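Local coordinates for PAN2-PAN3 deadenylation complex catalytic subunit pan2 (Neurospora crassa, PDB 4CZW), which shortens the poly(A) tails of messenger RNAs as the catalytic subunit of the Pan2-Pan3 deadenylation complex, this piece holding its pseudo-protease and exonuclease domains, at residues Asn51-Val56 and Thr132-Leu137; Pro79-Glu84 and Thr138-Asp143. One frame throughout, in Å; residues are numbered along the deposited sequence.

Interaction 1: residues Asn51-Val56 and Thr132-Leu137; sequences NSLLQV and TLVKNL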
loop_
_atom_site.group_PDB
_atom_site.type_symbol
_atom_site.label_atom_id
_atom_site.label_comp_id
_atom_site.label_asym_id
_atom_site.label_seq_id
_atom_site.Cartn_x
_atom_site.Cartn_y
_atom_site.Cartn_z
ATOM N N ASN A 51 4.335 6.755 3.572
ATOM C CA ASN A 51 4.629 5.510 4.278
ATOM C C ASN A 51 3.826 5.324 5.561
ATOM O O ASN A 51 3.234 4.268 5.779
ATOM C CB ASN A 51 6.122 5.425 4.601
ATOM C CG ASN A 51 6.972 5.171 3.372
ATOM O OD1 ASN A 51 6.481 4.683 2.354
ATOM N ND2 ASN A 51 8.257 5.492 3.465
ATOM N N SER A 52 3.805 6.354 6.401
ATOM C CA SER A 52 3.086 6.295 7.668
ATOM C C SER A 52 1.595 6.072 7.451
ATOM O O SER A 52 0.960 5.309 8.177
ATOM C CB SER A 52 3.309 7.576 8.472
ATOM O OG SER A 52 4.689 7.824 8.660
ATOM N N LEU A 53 1.044 6.743 6.443
ATOM C CA LEU A 53 -0.371 6.614 6.120
ATOM C C LEU A 53 -0.687 5.225 5.580
ATOM O O LEU A 53 -1.705 4.630 5.933
ATOM C CB LEU A 53 -0.789 7.681 5.106
ATOM C CG LEU A 53 -2.233 7.595 4.609
ATOM C CD1 LEU A 53 -3.210 7.716 5.767
ATOM C CD2 LEU A 53 -2.508 8.660 3.563
ATOM N N LEU A 54 0.193 4.715 4.724
ATOM C CA LEU A 54 0.018 3.391 4.137
ATOM C C LEU A 54 0.020 2.305 5.209
ATOM O O LEU A 54 -0.734 1.336 5.123
ATOM C CB LEU A 54 1.114 3.115 3.104
ATOM C CG LEU A 54 1.093 3.978 1.840
ATOM C CD1 LEU A 54 2.291 3.669 0.956
ATOM C CD2 LEU A 54 -0.206 3.779 1.074
ATOM N N GLN A 55 0.871 2.475 6.217
ATOM C CA GLN A 55 0.952 1.526 7.322
ATOM C C GLN A 55 -0.342 1.513 8.126
ATOM O O GLN A 55 -0.907 0.454 8.396
ATOM C CB GLN A 55 2.130 1.862 8.241
ATOM C CG GLN A 55 3.503 1.687 7.609
ATOM C CD GLN A 55 3.944 0.237 7.535
ATOM O OE1 GLN A 55 3.176 -0.676 7.837
ATOM N NE2 GLN A 55 5.192 0.020 7.135
ATOM N N VAL A 56 -0.801 2.703 8.504
ATOM C CA VAL A 56 -2.013 2.851 9.301
ATOM C C VAL A 56 -3.230 2.273 8.579
ATOM O O VAL A 56 -4.060 1.596 9.186
ATOM C CB VAL A 56 -2.273 4.333 9.646
ATOM C CG1 VAL A 56 -3.605 4.492 10.344
ATOM C CG2 VAL A 56 -1.152 4.877 10.518
ATOM N N THR A 132 1.094 18.378 6.254
ATOM C CA THR A 132 0.098 18.919 5.337
ATOM C C THR A 132 -0.090 17.987 4.144
ATOM O O THR A 132 -1.211 17.773 3.678
ATOM C CB THR A 132 0.492 20.321 4.835
ATOM O OG1 THR A 132 0.696 21.192 5.954
ATOM C CG2 THR A 132 -0.598 20.896 3.944
ATOM N N LEU A 133 1.017 17.434 3.658
ATOM C CA LEU A 133 0.993 16.524 2.520
ATOM C C LEU A 133 0.189 15.260 2.813
ATOM O O LEU A 133 -0.570 14.791 1.966
ATOM C CB LEU A 133 2.420 16.148 2.108
ATOM C CG LEU A 133 3.250 17.225 1.409
ATOM C CD1 LEU A 133 4.693 16.772 1.251
ATOM C CD2 LEU A 133 2.643 17.566 0.058
ATOM N N VAL A 134 0.355 14.717 4.015
ATOM C CA VAL A 134 -0.324 13.481 4.390
ATOM C C VAL A 134 -1.796 13.746 4.720
ATOM O O VAL A 134 -2.631 12.847 4.627
ATOM C CB VAL A 134 0.374 12.789 5.585
ATOM C CG1 VAL A 134 0.137 13.553 6.877
ATOM C CG2 VAL A 134 -0.093 11.347 5.721
ATOM N N LYS A 135 -2.107 14.983 5.096
ATOM C CA LYS A 135 -3.492 15.392 5.302
ATOM C C LYS A 135 -4.235 15.387 3.978
ATOM O O LYS A 135 -5.320 14.817 3.860
ATOM C CB LYS A 135 -3.568 16.781 5.934
ATOM C CG LYS A 135 -3.360 16.800 7.432
ATOM C CD LYS A 135 -3.330 18.223 7.959
ATOM C CE LYS A 135 -3.056 18.251 9.450
ATOM N NZ LYS A 135 -2.924 19.644 9.950
ATOM N N ASN A 136 -3.634 16.032 2.985
ATOM C CA ASN A 136 -4.201 16.098 1.648
ATOM C C ASN A 136 -4.311 14.717 1.019
ATOM O O ASN A 136 -5.311 14.400 0.375
ATOM C CB ASN A 136 -3.363 17.018 0.759
ATOM C CG ASN A 136 -3.385 18.459 1.225
ATOM O OD1 ASN A 136 -4.356 18.912 1.831
ATOM N ND2 ASN A 136 -2.313 19.191 0.944
ATOM N N LEU A 137 -3.283 13.898 1.215
ATOM C CA LEU A 137 -3.257 12.554 0.651
ATOM C C LEU A 137 -4.351 11.676 1.245
ATOM O O LEU A 137 -4.977 10.890 0.535
ATOM C CB LEU A 137 -1.892 11.903 0.875
ATOM C CG LEU A 137 -1.745 10.493 0.303
ATOM C CD1 LEU A 137 -1.855 10.511 -1.215
ATOM C CD2 LEU A 137 -0.433 9.879 0.745
#
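Leu53 of helix 51-58 reaches across to helix 130-149 and meets two side chains one turn apart, Val134 and Leu137. The contact is wholly apolar. Leu53 CB lies 3.8 Å from Val134 CG2, while farther out Leu53 CD2 comes within 3.7 Å of Leu137 CD2 and 3.8 Å of Leu137 CG. Leucine suits the place because it is long enough for its CB and a methyl to meet different partners. The two leucines cross obliquely. Both carry CG anti to the backbone N (chi1 176° for Leu53, -179° for Leu137), which extends each toward the other helix. Val134 is branched at CB and offers CG2 close to its own backbone, consistent with the 7.1 Å between Leu53 CA and Val134 CA.

Several polar groups find partners within their own helix or in neighbouring parts of the fold. Gln55 N bonds to Asn51 O and Leu137 N to Leu133 O, both at 3.0 Å. Asn51 ND2 turns to Glu42 O and Asp366 OD1, and Asn136 ND2 to Gly119 O.

Around the pair, Val134 touches Leu342 of strand 339-347 and Val388 of strand 385-394, while Ser52 touches Leu342 and Val56 touches Met391, so both helices pack on the same sheet of the ubiquitin-protease-like domain. This domain is predicted to be inactive as a protease and to serve as a scaffold. With no hydrogen bond or charge pair between the segments, the two helices are held here by hydrophobic burial, without the directional demands of a polar bond.

Interaction 2: residues Pro79-Glu84 and Thr138-Asp143; sequences PCLLCE and TMFLFD. With ZN (zinc ion), chain B.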
loop_
_atom_site.group_PDB
_atom_site.type_symbol
_atom_site.label_atom_id
_atom_site.label_comp_id
_atom_site.label_asym_id
_atom_site.label_seq_id
_atom_site.Cartn_x
_atom_site.Cartn_y
_atom_site.Cartn_z
ATOM N N PRO A 79 -3.479 4.864 -14.338
ATOM C CA PRO A 79 -3.284 4.571 -12.912
ATOM C C PRO A 79 -4.572 4.250 -12.153
ATOM O O PRO A 79 -5.649 4.722 -12.514
ATOM C CB PRO A 79 -2.658 5.861 -12.378
ATOM C CG PRO A 79 -3.209 6.920 -13.259
ATOM C CD PRO A 79 -3.301 6.299 -14.626
ATOM N N CYS A 80 -4.436 3.440 -11.107
ATOM C CA CYS A 80 -5.550 3.052 -10.251
ATOM C C CYS A 80 -5.036 2.838 -8.833
ATOM O O CYS A 80 -4.503 1.775 -8.512
ATOM C CB CYS A 80 -6.222 1.784 -10.781
ATOM S SG CYS A 80 -7.604 1.178 -9.793
ATOM N N LEU A 81 -5.199 3.854 -7.992
ATOM C CA LEU A 81 -4.594 3.870 -6.662
ATOM C C LEU A 81 -5.108 2.764 -5.743
ATOM O O LEU A 81 -4.383 2.303 -4.862
ATOM C CB LEU A 81 -4.819 5.231 -6.003
ATOM C CG LEU A 81 -4.169 6.419 -6.715
ATOM C CD1 LEU A 81 -4.422 7.712 -5.955
ATOM C CD2 LEU A 81 -2.677 6.183 -6.901
ATOM N N LEU A 82 -6.351 2.340 -5.944
ATOM C CA LEU A 82 -6.922 1.283 -5.117
ATOM C C LEU A 82 -6.261 -0.058 -5.423
ATOM O O LEU A 82 -6.007 -0.854 -4.519
ATOM C CB LEU A 82 -8.434 1.190 -5.319
ATOM C CG LEU A 82 -9.151 0.214 -4.383
ATOM C CD1 LEU A 82 -8.795 0.507 -2.935
ATOM C CD2 LEU A 82 -10.653 0.281 -4.588
ATOM N N CYS A 83 -5.988 -0.303 -6.701
ATOM C CA CYS A 83 -5.251 -1.495 -7.107
ATOM C C CYS A 83 -3.843 -1.464 -6.530
ATOM O O CYS A 83 -3.360 -2.460 -5.987
ATOM C CB CYS A 83 -5.191 -1.608 -8.631
ATOM S SG CYS A 83 -6.612 -2.430 -9.381
ATOM N N GLU A 84 -3.194 -0.311 -6.650
ATOM C CA GLU A 84 -1.856 -0.119 -6.109
ATOM C C GLU A 84 -1.859 -0.281 -4.592
ATOM O O GLU A 84 -0.892 -0.774 -4.013
ATOM C CB GLU A 84 -1.313 1.257 -6.497
ATOM C CG GLU A 84 -1.247 1.498 -7.999
ATOM C CD GLU A 84 -0.218 0.622 -8.689
ATOM O OE1 GLU A 84 0.751 0.199 -8.024
ATOM O OE2 GLU A 84 -0.378 0.356 -9.900
ATOM N N THR A 138 -4.574 11.815 2.548
ATOM C CA THR A 138 -5.615 11.062 3.236
ATOM C C THR A 138 -6.980 11.367 2.629
ATOM O O THR A 138 -7.793 10.468 2.414
ATOM C CB THR A 138 -5.641 11.379 4.744
ATOM O OG1 THR A 138 -4.340 11.165 5.303
ATOM C CG2 THR A 138 -6.651 10.494 5.460
HETATM N N MSE A 139 -7.219 12.642 2.345
HETATM C CA MSE A 139 -8.456 13.066 1.702
HETATM C C MSE A 139 -8.470 12.658 0.232
HETATM O O MSE A 139 -9.500 12.239 -0.297
HETATM C CB MSE A 139 -8.639 14.579 1.838
HETATM C CG MSE A 139 -8.818 15.051 3.274
HETATM SE SE MSE A 139 -9.087 16.978 3.429
HETATM C CE MSE A 139 -7.313 17.593 2.904
ATOM N N PHE A 140 -7.317 12.779 -0.421
ATOM C CA PHE A 140 -7.187 12.440 -1.835
ATOM C C PHE A 140 -7.390 10.947 -2.075
ATOM O O PHE A 140 -8.089 10.550 -3.007
ATOM C CB PHE A 140 -5.818 12.875 -2.364
ATOM C CG PHE A 140 -5.655 12.703 -3.848
ATOM C CD1 PHE A 140 -6.178 13.635 -4.728
ATOM C CD2 PHE A 140 -4.968 11.615 -4.363
ATOM C CE1 PHE A 140 -6.026 13.483 -6.093
ATOM C CE2 PHE A 140 -4.814 11.458 -5.728
ATOM C CZ PHE A 140 -5.343 12.394 -6.595
ATOM N N LEU A 141 -6.778 10.122 -1.230
ATOM C CA LEU A 141 -6.875 8.673 -1.369
ATOM C C LEU A 141 -8.289 8.166 -1.111
ATOM O O LEU A 141 -8.830 7.404 -1.910
ATOM C CB LEU A 141 -5.895 7.973 -0.426
ATOM C CG LEU A 141 -4.467 7.804 -0.946
ATOM C CD1 LEU A 141 -3.617 7.045 0.058
ATOM C CD2 LEU A 141 -4.477 7.093 -2.289
ATOM N N PHE A 142 -8.879 8.588 0.003
ATOM C CA PHE A 142 -10.227 8.165 0.369
ATOM C C PHE A 142 -11.246 8.510 -0.712
ATOM O O PHE A 142 -12.214 7.780 -0.919
ATOM C CB PHE A 142 -10.644 8.796 1.700
ATOM C CG PHE A 142 -10.285 7.969 2.901
ATOM C CD1 PHE A 142 -8.960 7.700 3.203
ATOM C CD2 PHE A 142 -11.272 7.466 3.732
ATOM C CE1 PHE A 142 -8.627 6.940 4.308
ATOM C CE2 PHE A 142 -10.945 6.706 4.838
ATOM C CZ PHE A 142 -9.621 6.442 5.126
ATOM N N ASP A 143 -11.019 9.623 -1.403
ATOM C CA ASP A 143 -11.897 10.041 -2.489
ATOM C C ASP A 143 -11.672 9.187 -3.732
ATOM O O ASP A 143 -12.625 8.740 -4.369
ATOM C CB ASP A 143 -11.678 11.519 -2.818
ATOM C CG ASP A 143 -12.565 12.001 -3.950
ATOM O OD1 ASP A 143 -13.690 11.476 -4.091
ATOM O OD2 ASP A 143 -12.138 12.905 -4.698
HETATM ZN ZN ZN B . -8.347 -0.991 -9.916
#
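A zinc ion is gripped by Cys80 SG and Cys83 SG, each at 2.3 Å, the two ends of a CxxC motif; His70 and Cys75 complete its site of three cysteines and one histidine. Cysteine suits both places, since thiolate sulfur is a soft, strong ligand for zinc. Cys80 stands at the N-cap position of helix 81-94 and Cys83 lies in its first turn, so one metal fastens the helix start to the preceding chain. Cys80 SG lies anti to its own N (chi1 179°), whereas Cys83 SG lies beside its N (chi1 -86°), and the two sulfurs converge on the ion.

Between the two cysteines, Leu81 points toward helix 130-149 within the ubiquitin-protease-like domain. Its side chain crosses those of Phe140 and Leu141 at about a right angle. Leu109 of helix 103-109 touches both Leu81 and Phe140 and joins them in an apolar cluster, in which the large flat ring and the branched leucines supply buried surface. Meanwhile Leu82 packs on Ile145 farther along helix 130-149 and on the ligand His70. One methyl, Leu81 CD1, serves both partners across the contact, 3.8 Å from Phe140 CE2 and 3.7 Å from Leu141 CD2.

Overall arrangement
Helix 130-149 is common to both contacts: residues 132-137 receive helix 51-58 in interaction 1, and the next six residues receive the start of helix 81-94 in interaction 2. The centres lie 11 Å apart, and the two touch by packing: Leu53 CD2 is 3.6 Å from Thr138 OG1 and 4.0 Å from Leu141 CD1. Thr138 OG1 also bonds to Val134 O, one turn back in the same helix, across the boundary between the two segments. Only interaction 2 holds zinc ligands; Leu81, which makes its contact, sits between two of them in the chain. Both contacts belong to the pseudo-protease domain, whereas the predicted catalytic metal ligands, such as Asp445 and Glu447, belong to the exonuclease domain.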